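Local atomic coordinates of beta-d-glucoside glucohydrolase (Hypocrea jecorina, PDB entry 3ZZ1), a protein that probably hydrolyses terminal, non-reducing beta-D-glucosyl residues, releasing beta-D-glucose as one step in the breakdown of cellulose. Residues Q26-I31 with R284-V289; T84-L89 with F654-L659; Q165-E170 with T541-G546; N475-V480 with V497-W502. All blocks are in the same frame, centred on the assembly; numbering follows the deposited sequence.

Contact 1 (Q26-I31 with R284-V289); sequences QDKVGI and RVDDMV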
loop_
_atom_site.group_PDB
_atom_site.type_symbol
_atom_site.label_atom_id
_atom_site.label_comp_id
_atom_site.label_asym_id
_atom_site.label_seq_id
_atom_site.Cartn_x
_atom_site.Cartn_y
_atom_site.Cartn_z
ATOM N N GLN A 26 1.546 -22.478 -30.689
ATOM C CA GLN A 26 1.761 -21.065 -31.000
ATOM C C GLN A 26 0.729 -20.175 -30.307
ATOM O O GLN A 26 1.073 -19.120 -29.763
ATOM C CB GLN A 26 1.794 -20.811 -32.510
ATOM C CG GLN A 26 2.363 -19.429 -32.888
ATOM C CD GLN A 26 3.697 -19.102 -32.189
ATOM O OE1 GLN A 26 4.640 -19.902 -32.194
ATOM N NE2 GLN A 26 3.771 -17.912 -31.593
ATOM N N ASP A 27 -0.530 -20.613 -30.326
ATOM C CA ASP A 27 -1.589 -19.965 -29.561
ATOM C C ASP A 27 -1.140 -19.761 -28.118
ATOM O O ASP A 27 -1.186 -18.649 -27.597
ATOM C CB ASP A 27 -2.857 -20.822 -29.566
ATOM C CG ASP A 27 -3.561 -20.836 -30.905
ATOM O OD1 ASP A 27 -3.637 -19.779 -31.565
ATOM O OD2 ASP A 27 -4.064 -21.913 -31.283
ATOM N N LYS A 28 -0.686 -20.850 -27.501
ATOM C CA LYS A 28 -0.326 -20.890 -26.084
ATOM C C LYS A 28 0.888 -20.027 -25.774
ATOM O O LYS A 28 0.921 -19.332 -24.752
ATOM C CB LYS A 28 -0.078 -22.341 -25.650
ATOM C CG LYS A 28 -1.329 -23.210 -25.664
ATOM C CD LYS A 28 -0.977 -24.689 -25.692
ATOM C CE LYS A 28 -2.209 -25.538 -25.929
ATOM N NZ LYS A 28 -1.917 -26.984 -25.764
ATOM N N VAL A 29 1.881 -20.076 -26.660
ATOM C CA VAL A 29 3.103 -19.284 -26.516
ATOM C C VAL A 29 2.793 -17.789 -26.636
ATOM O O VAL A 29 3.383 -16.973 -25.934
ATOM C CB VAL A 29 4.204 -19.735 -27.516
ATOM C CG1 VAL A 29 5.340 -18.727 -27.590
ATOM C CG2 VAL A 29 4.748 -21.107 -27.119
ATOM N N GLY A 30 1.851 -17.446 -27.509
ATOM C CA GLY A 30 1.413 -16.060 -27.682
ATOM C C GLY A 30 0.681 -15.507 -26.466
ATOM O O GLY A 30 0.771 -14.314 -26.170
ATOM N N ILE A 31 -0.039 -16.380 -25.764
ATOM C CA ILE A 31 -0.784 -16.005 -24.559
ATOM C C ILE A 31 0.140 -15.696 -23.369
ATOM O O ILE A 31 -0.143 -14.792 -22.575
ATOM C CB ILE A 31 -1.841 -17.096 -24.191
ATOM C CG1 ILE A 31 -2.940 -17.150 -25.267
ATOM C CG2 ILE A 31 -2.460 -16.838 -22.808
ATOM C CD1 ILE A 31 -3.970 -18.256 -25.078
ATOM N N ARG A 284 3.517 -27.927 -18.466
ATOM C CA ARG A 284 3.843 -26.673 -17.791
ATOM C C ARG A 284 3.248 -25.463 -18.516
ATOM O O ARG A 284 2.641 -24.603 -17.879
ATOM C CB ARG A 284 5.358 -26.522 -17.622
ATOM C CG ARG A 284 5.810 -25.331 -16.772
ATOM C CD ARG A 284 5.292 -25.374 -15.319
ATOM N NE ARG A 284 4.008 -24.695 -15.164
ATOM C CZ ARG A 284 3.855 -23.374 -15.060
ATOM N NH1 ARG A 284 4.910 -22.568 -15.094
ATOM N NH2 ARG A 284 2.641 -22.856 -14.925
ATOM N N VAL A 285 3.419 -25.413 -19.837
ATOM C CA VAL A 285 2.845 -24.352 -20.673
ATOM C C VAL A 285 1.316 -24.415 -20.658
ATOM O O VAL A 285 0.650 -23.382 -20.590
ATOM C CB VAL A 285 3.401 -24.396 -22.127
ATOM C CG1 VAL A 285 2.626 -23.461 -23.055
ATOM C CG2 VAL A 285 4.891 -24.043 -22.138
ATOM N N ASP A 286 0.769 -25.626 -20.708
ATOM C CA ASP A 286 -0.671 -25.825 -20.566
ATOM C C ASP A 286 -1.197 -25.261 -19.243
ATOM O O ASP A 286 -2.294 -24.692 -19.201
ATOM C CB ASP A 286 -1.029 -27.306 -20.700
ATOM C CG ASP A 286 -1.198 -27.747 -22.153
ATOM O OD1 ASP A 286 -1.065 -26.914 -23.082
ATOM O OD2 ASP A 286 -1.479 -28.938 -22.360
ATOM N N ASP A 287 -0.413 -25.409 -18.175
ATOM C CA ASP A 287 -0.761 -24.838 -16.873
ATOM C C ASP A 287 -0.712 -23.306 -16.870
ATOM O O ASP A 287 -1.570 -22.671 -16.257
ATOM C CB ASP A 287 0.124 -25.391 -15.752
ATOM C CG ASP A 287 -0.337 -24.936 -14.366
ATOM O OD1 ASP A 287 -1.422 -25.363 -13.919
ATOM O OD2 ASP A 287 0.381 -24.144 -13.722
ATOM N N MET A 288 0.284 -22.724 -17.544
ATOM C CA MET A 288 0.399 -21.261 -17.646
ATOM C C MET A 288 -0.864 -20.678 -18.267
ATOM O O MET A 288 -1.430 -19.703 -17.759
ATOM C CB MET A 288 1.581 -20.848 -18.527
ATOM C CG MET A 288 2.956 -21.294 -18.082
ATOM S SD MET A 288 4.149 -20.785 -19.328
ATOM C CE MET A 288 5.645 -21.564 -18.740
ATOM N N VAL A 289 -1.293 -21.293 -19.370
ATOM C CA VAL A 289 -2.426 -20.809 -20.156
ATOM C C VAL A 289 -3.730 -20.953 -19.374
ATOM O O VAL A 289 -4.539 -20.026 -19.347
ATOM C CB VAL A 289 -2.501 -21.506 -21.542
ATOM C CG1 VAL A 289 -3.708 -21.036 -22.326
ATOM C CG2 VAL A 289 -1.230 -21.218 -22.339
#

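Contact 2 (T84-L89 with F654-L659); sequences TWDVNL and FAKLNL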
loop_
_atom_site.group_PDB
_atom_site.type_symbol
_atom_site.label_atom_id
_atom_site.label_comp_id
_atom_site.label_asym_id
_atom_site.label_seq_id
_atom_site.Cartn_x
_atom_site.Cartn_y
_atom_site.Cartn_z
ATOM N N THR A 84 -6.271 5.935 6.553
ATOM C CA THR A 84 -7.666 6.162 6.935
ATOM C C THR A 84 -8.153 5.085 7.905
ATOM O O THR A 84 -9.066 5.330 8.703
ATOM C CB THR A 84 -8.627 6.187 5.716
ATOM O OG1 THR A 84 -8.737 4.874 5.157
ATOM C CG2 THR A 84 -8.154 7.166 4.648
ATOM N N TRP A 85 -7.539 3.900 7.830
ATOM C CA TRP A 85 -7.980 2.723 8.591
ATOM C C TRP A 85 -9.471 2.451 8.332
ATOM O O TRP A 85 -10.191 1.956 9.199
ATOM C CB TRP A 85 -7.706 2.900 10.096
ATOM C CG TRP A 85 -6.242 2.996 10.469
ATOM C CD1 TRP A 85 -5.391 4.033 10.204
ATOM C CD2 TRP A 85 -5.470 2.015 11.179
ATOM N NE1 TRP A 85 -4.136 3.756 10.700
ATOM C CE2 TRP A 85 -4.158 2.523 11.303
ATOM C CE3 TRP A 85 -5.763 0.754 11.722
ATOM C CZ2 TRP A 85 -3.132 1.813 11.950
ATOM C CZ3 TRP A 85 -4.739 0.045 12.367
ATOM C CH2 TRP A 85 -3.440 0.581 12.474
ATOM N N ASP A 86 -9.911 2.787 7.123
ATOM C CA ASP A 86 -11.311 2.714 6.745
ATOM C C ASP A 86 -11.494 1.715 5.601
ATOM O O ASP A 86 -11.247 2.041 4.435
ATOM C CB ASP A 86 -11.806 4.108 6.342
ATOM C CG ASP A 86 -13.319 4.196 6.261
ATOM O OD1 ASP A 86 -13.963 3.227 5.810
ATOM O OD2 ASP A 86 -13.866 5.250 6.639
ATOM N N VAL A 87 -11.926 0.498 5.945
ATOM C CA VAL A 87 -12.126 -0.573 4.954
ATOM C C VAL A 87 -13.084 -0.168 3.832
ATOM O O VAL A 87 -12.918 -0.588 2.681
ATOM C CB VAL A 87 -12.590 -1.914 5.601
ATOM C CG1 VAL A 87 -11.497 -2.473 6.515
ATOM C CG2 VAL A 87 -13.910 -1.756 6.359
ATOM N N ASN A 88 -14.067 0.664 4.169
ATOM C CA ASN A 88 -15.046 1.140 3.197
ATOM C C ASN A 88 -14.425 2.054 2.146
ATOM O O ASN A 88 -14.647 1.864 0.948
ATOM C CB ASN A 88 -16.220 1.824 3.899
ATOM C CG ASN A 88 -16.965 0.888 4.842
ATOM O OD1 ASN A 88 -17.637 -0.055 4.406
ATOM N ND2 ASN A 88 -16.842 1.140 6.141
ATOM N N LEU A 89 -13.628 3.026 2.595
ATOM C CA LEU A 89 -12.914 3.911 1.673
ATOM C C LEU A 89 -11.902 3.137 0.836
ATOM O O LEU A 89 -11.718 3.421 -0.349
ATOM C CB LEU A 89 -12.221 5.058 2.421
ATOM C CG LEU A 89 -13.105 6.164 3.010
ATOM C CD1 LEU A 89 -12.255 7.228 3.681
ATOM C CD2 LEU A 89 -14.016 6.794 1.958
ATOM N N PHE A 654 -9.071 -3.825 13.584
ATOM C CA PHE A 654 -9.333 -2.394 13.662
ATOM C C PHE A 654 -10.765 -2.088 13.240
ATOM O O PHE A 654 -11.372 -2.838 12.471
ATOM C CB PHE A 654 -8.318 -1.588 12.836
ATOM C CG PHE A 654 -8.339 -1.890 11.357
ATOM C CD1 PHE A 654 -7.668 -3.002 10.844
ATOM C CD2 PHE A 654 -9.007 -1.051 10.477
ATOM C CE1 PHE A 654 -7.675 -3.277 9.474
ATOM C CE2 PHE A 654 -9.025 -1.313 9.107
ATOM C CZ PHE A 654 -8.358 -2.432 8.604
ATOM N N ALA A 655 -11.300 -0.989 13.763
ATOM C CA ALA A 655 -12.625 -0.505 13.407
ATOM C C ALA A 655 -12.604 1.013 13.421
ATOM O O ALA A 655 -11.857 1.613 14.189
ATOM C CB ALA A 655 -13.656 -1.024 14.392
ATOM N N LYS A 656 -13.417 1.632 12.568
ATOM C CA LYS A 656 -13.545 3.086 12.558
ATOM C C LYS A 656 -14.996 3.497 12.802
ATOM O O LYS A 656 -15.897 3.070 12.075
ATOM C CB LYS A 656 -13.014 3.684 11.254
ATOM C CG LYS A 656 -12.761 5.186 11.334
ATOM C CD LYS A 656 -11.973 5.703 10.141
ATOM C CE LYS A 656 -11.487 7.123 10.407
ATOM N NZ LYS A 656 -10.713 7.711 9.274
ATOM N N LEU A 657 -15.208 4.313 13.836
ATOM C CA LEU A 657 -16.541 4.784 14.215
ATOM C C LEU A 657 -16.609 6.309 14.244
ATOM O O LEU A 657 -15.856 6.956 14.977
ATOM C CB LEU A 657 -16.939 4.237 15.598
ATOM C CG LEU A 657 -17.490 2.820 15.785
ATOM C CD1 LEU A 657 -16.506 1.733 15.379
ATOM C CD2 LEU A 657 -17.864 2.647 17.235
ATOM N N ASN A 658 -17.504 6.880 13.444
ATOM C CA ASN A 658 -17.819 8.300 13.550
ATOM C C ASN A 658 -18.814 8.495 14.685
ATOM O O ASN A 658 -19.843 7.812 14.748
ATOM C CB ASN A 658 -18.376 8.852 12.235
ATOM C CG ASN A 658 -18.551 10.362 12.261
ATOM O OD1 ASN A 658 -19.581 10.884 12.704
ATOM N ND2 ASN A 658 -17.551 11.073 11.764
ATOM N N LEU A 659 -18.488 9.401 15.598
ATOM C CA LEU A 659 -19.333 9.645 16.751
ATOM C C LEU A 659 -19.501 11.144 16.992
ATOM O O LEU A 659 -18.521 11.879 17.077
ATOM C CB LEU A 659 -18.753 8.967 18.002
ATOM C CG LEU A 659 -18.487 7.454 18.010
ATOM C CD1 LEU A 659 -17.412 7.135 19.033
ATOM C CD2 LEU A 659 -19.748 6.636 18.283
HETATM O O HOH W 1 -12.542 7.456 7.055
#

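Contact 3 (Q165-E170 with T541-G546); sequences QELNRE and TRIVSG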
loop_
_atom_site.group_PDB
_atom_site.type_symbol
_atom_site.label_atom_id
_atom_site.label_comp_id
_atom_site.label_asym_id
_atom_site.label_seq_id
_atom_site.Cartn_x
_atom_site.Cartn_y
_atom_site.Cartn_z
ATOM N N GLN A 165 13.874 -2.741 -0.676
ATOM C CA GLN A 165 14.645 -1.537 -0.989
ATOM C C GLN A 165 14.809 -1.379 -2.498
ATOM O O GLN A 165 14.773 -2.361 -3.242
ATOM C CB GLN A 165 16.028 -1.566 -0.314
ATOM C CG GLN A 165 17.007 -2.561 -0.939
ATOM C CD GLN A 165 18.336 -2.590 -0.240
ATOM O OE1 GLN A 165 18.404 -2.786 0.968
ATOM N NE2 GLN A 165 19.410 -2.406 -1.000
ATOM N N GLU A 166 15.019 -0.146 -2.942
ATOM C CA GLU A 166 15.212 0.116 -4.365
ATOM C C GLU A 166 16.654 -0.085 -4.810
ATOM O O GLU A 166 16.896 -0.526 -5.933
ATOM C CB GLU A 166 14.704 1.511 -4.751
ATOM C CG GLU A 166 13.181 1.603 -4.822
ATOM C CD GLU A 166 12.576 0.545 -5.733
ATOM O OE1 GLU A 166 12.696 0.689 -6.971
ATOM O OE2 GLU A 166 11.979 -0.431 -5.210
ATOM N N LEU A 167 17.599 0.241 -3.929
ATOM C CA LEU A 167 19.024 0.131 -4.239
ATOM C C LEU A 167 19.410 -1.308 -4.547
ATOM O O LEU A 167 19.186 -2.207 -3.731
ATOM C CB LEU A 167 19.885 0.675 -3.091
ATOM C CG LEU A 167 21.406 0.477 -3.202
ATOM C CD1 LEU A 167 22.002 1.255 -4.387
ATOM C CD2 LEU A 167 22.107 0.855 -1.898
ATOM N N ASN A 168 19.989 -1.505 -5.731
ATOM C CA ASN A 168 20.394 -2.825 -6.226
ATOM C C ASN A 168 19.269 -3.865 -6.257
ATOM O O ASN A 168 19.531 -5.069 -6.194
ATOM C CB ASN A 168 21.603 -3.362 -5.442
ATOM C CG ASN A 168 22.800 -2.432 -5.503
ATOM O OD1 ASN A 168 23.406 -2.113 -4.479
ATOM N ND2 ASN A 168 23.144 -1.992 -6.704
ATOM N N ARG A 169 18.027 -3.396 -6.378
ATOM C CA ARG A 169 16.856 -4.275 -6.441
ATOM C C ARG A 169 16.961 -5.416 -7.469
ATOM O O ARG A 169 16.366 -6.469 -7.274
ATOM C CB ARG A 169 15.580 -3.464 -6.699
ATOM C CG ARG A 169 15.542 -2.737 -8.038
ATOM C CD ARG A 169 14.193 -2.087 -8.266
ATOM N NE ARG A 169 14.122 -1.369 -9.536
ATOM C CZ ARG A 169 12.985 -1.018 -10.129
ATOM N NH1 ARG A 169 11.822 -1.325 -9.572
ATOM N NH2 ARG A 169 13.005 -0.371 -11.284
ATOM N N GLU A 170 17.704 -5.200 -8.552
ATOM C CA GLU A 170 17.844 -6.212 -9.608
ATOM C C GLU A 170 18.936 -7.252 -9.337
ATOM O O GLU A 170 19.057 -8.235 -10.076
ATOM C CB GLU A 170 18.066 -5.551 -10.977
ATOM C CG GLU A 170 16.894 -4.688 -11.432
ATOM C CD GLU A 170 17.009 -4.225 -12.870
ATOM O OE1 GLU A 170 17.348 -5.046 -13.751
ATOM O OE2 GLU A 170 16.741 -3.037 -13.124
ATOM N N THR A 541 16.641 -1.464 10.769
ATOM C CA THR A 541 17.062 -1.809 9.404
ATOM C C THR A 541 17.567 -0.590 8.639
ATOM O O THR A 541 17.204 0.546 8.952
ATOM C CB THR A 541 15.931 -2.485 8.577
ATOM O OG1 THR A 541 14.764 -1.658 8.576
ATOM C CG2 THR A 541 15.575 -3.849 9.139
ATOM N N ARG A 542 18.404 -0.842 7.635
ATOM C CA ARG A 542 18.944 0.205 6.769
ATOM C C ARG A 542 18.888 -0.268 5.327
ATOM O O ARG A 542 18.793 -1.472 5.072
ATOM C CB ARG A 542 20.408 0.510 7.119
ATOM C CG ARG A 542 20.702 0.830 8.582
ATOM C CD ARG A 542 20.314 2.249 8.954
ATOM N NE ARG A 542 20.800 2.601 10.287
ATOM C CZ ARG A 542 20.137 2.378 11.419
ATOM N NH1 ARG A 542 18.945 1.797 11.395
ATOM N NH2 ARG A 542 20.667 2.735 12.581
ATOM N N ILE A 543 18.960 0.675 4.388
ATOM C CA ILE A 543 19.170 0.341 2.979
ATOM C C ILE A 543 20.543 -0.342 2.842
ATOM O O ILE A 543 21.576 0.247 3.164
ATOM C CB ILE A 543 19.089 1.602 2.061
ATOM C CG1 ILE A 543 17.724 2.307 2.184
ATOM C CG2 ILE A 543 19.421 1.254 0.614
ATOM C CD1 ILE A 543 16.499 1.454 1.859
ATOM N N VAL A 544 20.538 -1.589 2.375
ATOM C CA VAL A 544 21.760 -2.398 2.289
ATOM C C VAL A 544 22.550 -2.090 1.011
ATOM O O VAL A 544 21.983 -2.049 -0.085
ATOM C CB VAL A 544 21.438 -3.915 2.381
ATOM C CG1 VAL A 544 22.711 -4.754 2.318
ATOM C CG2 VAL A 544 20.664 -4.220 3.662
ATOM N N SER A 545 23.857 -1.871 1.167
ATOM C CA SER A 545 24.750 -1.571 0.037
ATOM C C SER A 545 25.409 -2.810 -0.578
ATOM O O SER A 545 25.876 -2.764 -1.722
ATOM C CB SER A 545 25.828 -0.567 0.456
ATOM O OG SER A 545 26.686 -1.131 1.437
ATOM N N GLY A 546 25.441 -3.907 0.174
ATOM C CA GLY A 546 26.054 -5.151 -0.292
ATOM C C GLY A 546 25.133 -6.040 -1.111
ATOM O O GLY A 546 23.987 -5.677 -1.399
HETATM O O HOH W 2 25.806 -0.579 -3.990
#

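Contact 4 (N475-V480 with V497-W502); sequences NVIVVV and VKAVVW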
loop_
_atom_site.group_PDB
_atom_site.type_symbol
_atom_site.label_atom_id
_atom_site.label_comp_id
_atom_site.label_asym_id
_atom_site.label_seq_id
_atom_site.Cartn_x
_atom_site.Cartn_y
_atom_site.Cartn_z
ATOM N N ASN A 475 2.993 31.170 16.869
ATOM C CA ASN A 475 1.928 30.209 16.591
ATOM C C ASN A 475 2.088 29.528 15.240
ATOM O O ASN A 475 1.398 29.865 14.271
ATOM C CB ASN A 475 0.563 30.892 16.688
ATOM C CG ASN A 475 0.198 31.253 18.110
ATOM O OD1 ASN A 475 0.018 30.378 18.960
ATOM N ND2 ASN A 475 0.088 32.549 18.381
ATOM N N VAL A 476 2.998 28.560 15.194
ATOM C CA VAL A 476 3.362 27.897 13.949
ATOM C C VAL A 476 2.644 26.558 13.806
ATOM O O VAL A 476 2.604 25.753 14.744
ATOM C CB VAL A 476 4.893 27.688 13.847
ATOM C CG1 VAL A 476 5.270 27.079 12.498
ATOM C CG2 VAL A 476 5.624 29.009 14.059
ATOM N N ILE A 477 2.064 26.347 12.629
ATOM C CA ILE A 477 1.468 25.072 12.264
ATOM C C ILE A 477 2.309 24.477 11.146
ATOM O O ILE A 477 2.507 25.102 10.108
ATOM C CB ILE A 477 -0.007 25.233 11.821
ATOM C CG1 ILE A 477 -0.852 25.763 12.986
ATOM C CG2 ILE A 477 -0.580 23.893 11.290
ATOM C CD1 ILE A 477 -2.206 26.299 12.570
ATOM N N VAL A 478 2.823 23.276 11.377
ATOM C CA VAL A 478 3.660 22.589 10.399
ATOM C C VAL A 478 2.836 21.536 9.669
ATOM O O VAL A 478 2.303 20.609 10.289
ATOM C CB VAL A 478 4.885 21.921 11.063
ATOM C CG1 VAL A 478 5.694 21.143 10.029
ATOM C CG2 VAL A 478 5.764 22.961 11.753
ATOM N N VAL A 479 2.731 21.695 8.353
ATOM C CA VAL A 479 2.049 20.723 7.513
ATOM C C VAL A 479 3.095 19.965 6.713
ATOM O O VAL A 479 3.909 20.564 6.010
ATOM C CB VAL A 479 1.006 21.385 6.581
ATOM C CG1 VAL A 479 0.366 20.349 5.661
ATOM C CG2 VAL A 479 -0.065 22.100 7.403
ATOM N N VAL A 480 3.068 18.642 6.848
ATOM C CA VAL A 480 4.035 17.759 6.215
ATOM C C VAL A 480 3.352 16.871 5.179
ATOM O O VAL A 480 2.370 16.191 5.488
ATOM C CB VAL A 480 4.726 16.853 7.256
ATOM C CG1 VAL A 480 5.818 16.014 6.603
ATOM C CG2 VAL A 480 5.293 17.682 8.407
ATOM N N VAL A 497 6.165 26.002 17.545
ATOM C CA VAL A 497 5.425 25.001 16.776
ATOM C C VAL A 497 4.332 24.411 17.665
ATOM O O VAL A 497 4.612 23.623 18.575
ATOM C CB VAL A 497 6.358 23.884 16.231
ATOM C CG1 VAL A 497 5.548 22.752 15.581
ATOM C CG2 VAL A 497 7.348 24.459 15.237
ATOM N N LYS A 498 3.090 24.807 17.395
ATOM C CA LYS A 498 1.954 24.410 18.225
ATOM C C LYS A 498 1.178 23.243 17.629
ATOM O O LYS A 498 0.566 22.466 18.360
ATOM C CB LYS A 498 1.014 25.599 18.460
ATOM C CG LYS A 498 1.653 26.770 19.197
ATOM C CD LYS A 498 1.830 26.487 20.689
ATOM C CE LYS A 498 2.633 27.597 21.362
ATOM N NZ LYS A 498 2.275 28.946 20.822
ATOM N N ALA A 499 1.197 23.128 16.302
ATOM C CA ALA A 499 0.512 22.032 15.618
ATOM C C ALA A 499 1.368 21.395 14.536
ATOM O O ALA A 499 2.078 22.089 13.804
ATOM C CB ALA A 499 -0.804 22.499 15.033
ATOM N N VAL A 500 1.296 20.067 14.457
ATOM C CA VAL A 500 1.941 19.307 13.389
ATOM C C VAL A 500 0.901 18.432 12.681
ATOM O O VAL A 500 0.273 17.564 13.293
ATOM C CB VAL A 500 3.124 18.450 13.906
ATOM C CG1 VAL A 500 3.774 17.685 12.761
ATOM C CG2 VAL A 500 4.162 19.320 14.609
ATOM N N VAL A 501 0.729 18.689 11.387
ATOM C CA VAL A 501 -0.241 18.001 10.554
ATOM C C VAL A 501 0.500 17.069 9.596
ATOM O O VAL A 501 1.109 17.523 8.623
ATOM C CB VAL A 501 -1.093 19.006 9.737
ATOM C CG1 VAL A 501 -2.176 18.281 8.957
ATOM C CG2 VAL A 501 -1.718 20.057 10.648
ATOM N N TRP A 502 0.465 15.774 9.899
ATOM C CA TRP A 502 1.002 14.756 9.008
ATOM C C TRP A 502 -0.045 14.487 7.928
ATOM O O TRP A 502 -0.936 13.647 8.091
ATOM C CB TRP A 502 1.332 13.474 9.783
ATOM C CG TRP A 502 2.253 12.531 9.053
ATOM C CD1 TRP A 502 1.898 11.400 8.371
ATOM C CD2 TRP A 502 3.682 12.636 8.941
ATOM N NE1 TRP A 502 3.018 10.794 7.837
ATOM C CE2 TRP A 502 4.124 11.533 8.172
ATOM C CE3 TRP A 502 4.630 13.554 9.414
ATOM C CZ2 TRP A 502 5.476 11.327 7.862
ATOM C CZ3 TRP A 502 5.977 13.346 9.113
ATOM C CH2 TRP A 502 6.383 12.242 8.339
#

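Contact 1 (Q26-I31 with R284-V289)
Lys28 reaches across to Asp286, its NZ lying 2.8 Å from OD1 in a salt bridge that is also a hydrogen bond. The ammonium meets the syn lone pair of OD1, on the side of the other carboxylate oxygen, though OD2 itself stays farther off. Asp286 starts from the side of its helix turned away from 26-31, and its carboxylate swings back to meet the lysine. Lysine suits this place because its chain has two uses. CG sits anti to the carbonyl carbon (chi1 -67°) and the chain runs extended from there, so the methylenes leave one helix and carry the charge to the partly exposed Asp286 of the other.

The lower part of the same side chain is apolar and packs as such. Lys28 CB rests 3.7 Å from Val289 CG2 and 3.9 Å from Val285 CG1, one turn apart on their helix. Val289 also uses its second methyl, CG1, against Ile31 CD1 at 3.9 Å. Short branched valines fit here, putting methyls where the side chains of Lys28 and Ile31 each cross Val289 at about a right angle. Leu20 of helix 8-20 closes over Lys28, Asp286 and Val289.

The axes of segments 26-31 and 284-289 approach to 9.5 Å, crossing at 57°, a usual spacing for helices in contact through side chains of this size. This is helix-on-helix packing with an apolar part beside a partly exposed ion pair, and it ties the early helix 25-32 to helix 282-298 of the N-terminal domain, whose sequence family belongs to the TIM-barrel clan.

Contact 2 (T84-L89 with F654-L659)
Lys656 and Phe654, on the edge strand 650-659 of the fibronectin type III-like domain, meet Thr84 and Trp85 in the turn that leads into helix 87-103 of the N-terminal domain, and Val87, its first residue: an interface between domains. Asp86 is the N-cap of that helix, its OD1 accepting from Leu89 N and, weakly, from Asn88 N; the N of Asp86 itself closes an ST turn on Thr84 OG1.

Alternate residues of a strand face the same way, which sends both Phe654 and Lys656 to the helix start. Trp85 and Phe654 form a T-shaped pair, the edge of the indole six-membered ring directed at the phenyl face, with planes at 86°. Trp85 CE3 comes 3.6 Å from Phe654 CB. Phenylalanine suits this place because its face takes the indole while its own edge faces Trp85 O; Val87 CG1 lies 3.8 Å from its CE2. Outside the segments, Trp85 NE1 donates to Lys527 O.

Lys656, with CG anti to the backbone N (chi1 -164°), stretches out past Asp86 to the loop carbonyl. A water bridges Asp86 OD2 and Lys656 NZ, and Ser525 OG is another partner of this ammonium. Lys656 NZ also donates to Thr84 O, 3.0 Å away, in the carbonyl plane on a lone pair.

Contact 3 (Q165-E170 with T541-G546)
Gln165 spends its whole side-chain amide on backbone groups, two of them belonging to Val544. Its NE2 donates to Val544 O at 2.8 Å and to Leu167 O, in its own segment, at 2.7 Å, both acceptors lying in the amide plane. Its OE1 accepts from Val544 N at 2.8 Å, the donor tilted 27° out of the carbonyl plane. A glutamine suits this place because it presents a donor and an acceptor side by side, as a peptide does, and so pairs with both polar groups of one residue. CG stands between the backbone N and the carbonyl carbon (chi1 72°), from where the extended chain carries the amide to 541-546.

Apolar contacts flank the amide. Ile543 CD1 touches Gln165 CB at 3.8 Å, and its other branch, CG2, lies 3.7 Å from Leu167 CD2. That leucine sits in the type II turn from Glu166 to Arg169, whose third residue, Asn168, has positive phi. Asp452 accepts from Glu166 N and Leu167 N. Farther out, a water donates to both Asn168 OD1 and Ser545 O.

The segments belong to the N- and C-terminal family 3 domains, between which enzymes of this family typically place their active site. Three bonds of differing direction leave the amide of Gln165 little freedom to flip, so much of the grip between the two irregular loops passes through one buried amide.

Contact 4 (N475-V480 with V497-W502)
Val478 and Val497 interlock in a parallel strand pair, strands 476-482 and 497-502 of a beta-alpha-beta crossover whose connection holds helix 489-492, in the C-terminal domain. Val478 CG2 nestles against both methyls of Val497, 3.8 Å from CG1. Ile491 of the connecting helix covers this pair on the same face of the sheet.

On the other face, Ala499 makes the hollow. With no more than a methyl, it lets Ile477 spread both branches over it, CG1 being 3.9 Å from Ala499 CB, while CG2 goes on to Val501 CG2. Val479 and Val501 lie side by side. Such beta-branched residues suit inner strands, being bulky close to the backbone.

Back on the face of Val478, Val480 CG1 lies 3.7 Å from Trp502 CZ3, approaching the indole obliquely. The ring is brought there by CG standing anti to the backbone N (chi1 -163°), and its NE1 is held by Tyr530 OH.

A beta bulge at Lys498 shifts the register by one between Val476 and Ile477; Val476 O accepts from Lys498 N and, weakly, from Ala499 N. Beyond it the ladder is regular: Val478 N bonds to Ala499 O and Val480 N to Val501 O, and between them Val501 N donates almost straight (178°) to Val478 O at 2.7 Å.

How the contacts relate
Contacts 1 and 4 are buried and each joins regular elements, but at far ends of the molecule, their centres about 57 Å apart. Contact 1 relies mainly on side chains, a salt bridge beside apolar helix packing; contact 4 rests on backbone bonds within a sheet, with hydrocarbon on both faces. Contacts 2 and 3 join different family regions: the N-terminal domain meets the fibronectin-like domain in one and the C-terminal domain in the other. There, side chains bond to loop carbonyls and waters bridge the partners; contact 3 lies at the surface, contact 2 is partly buried. No two contacts touch or share a helix or strand, although contact 4 is nested along the chain within contacts 2 and 3.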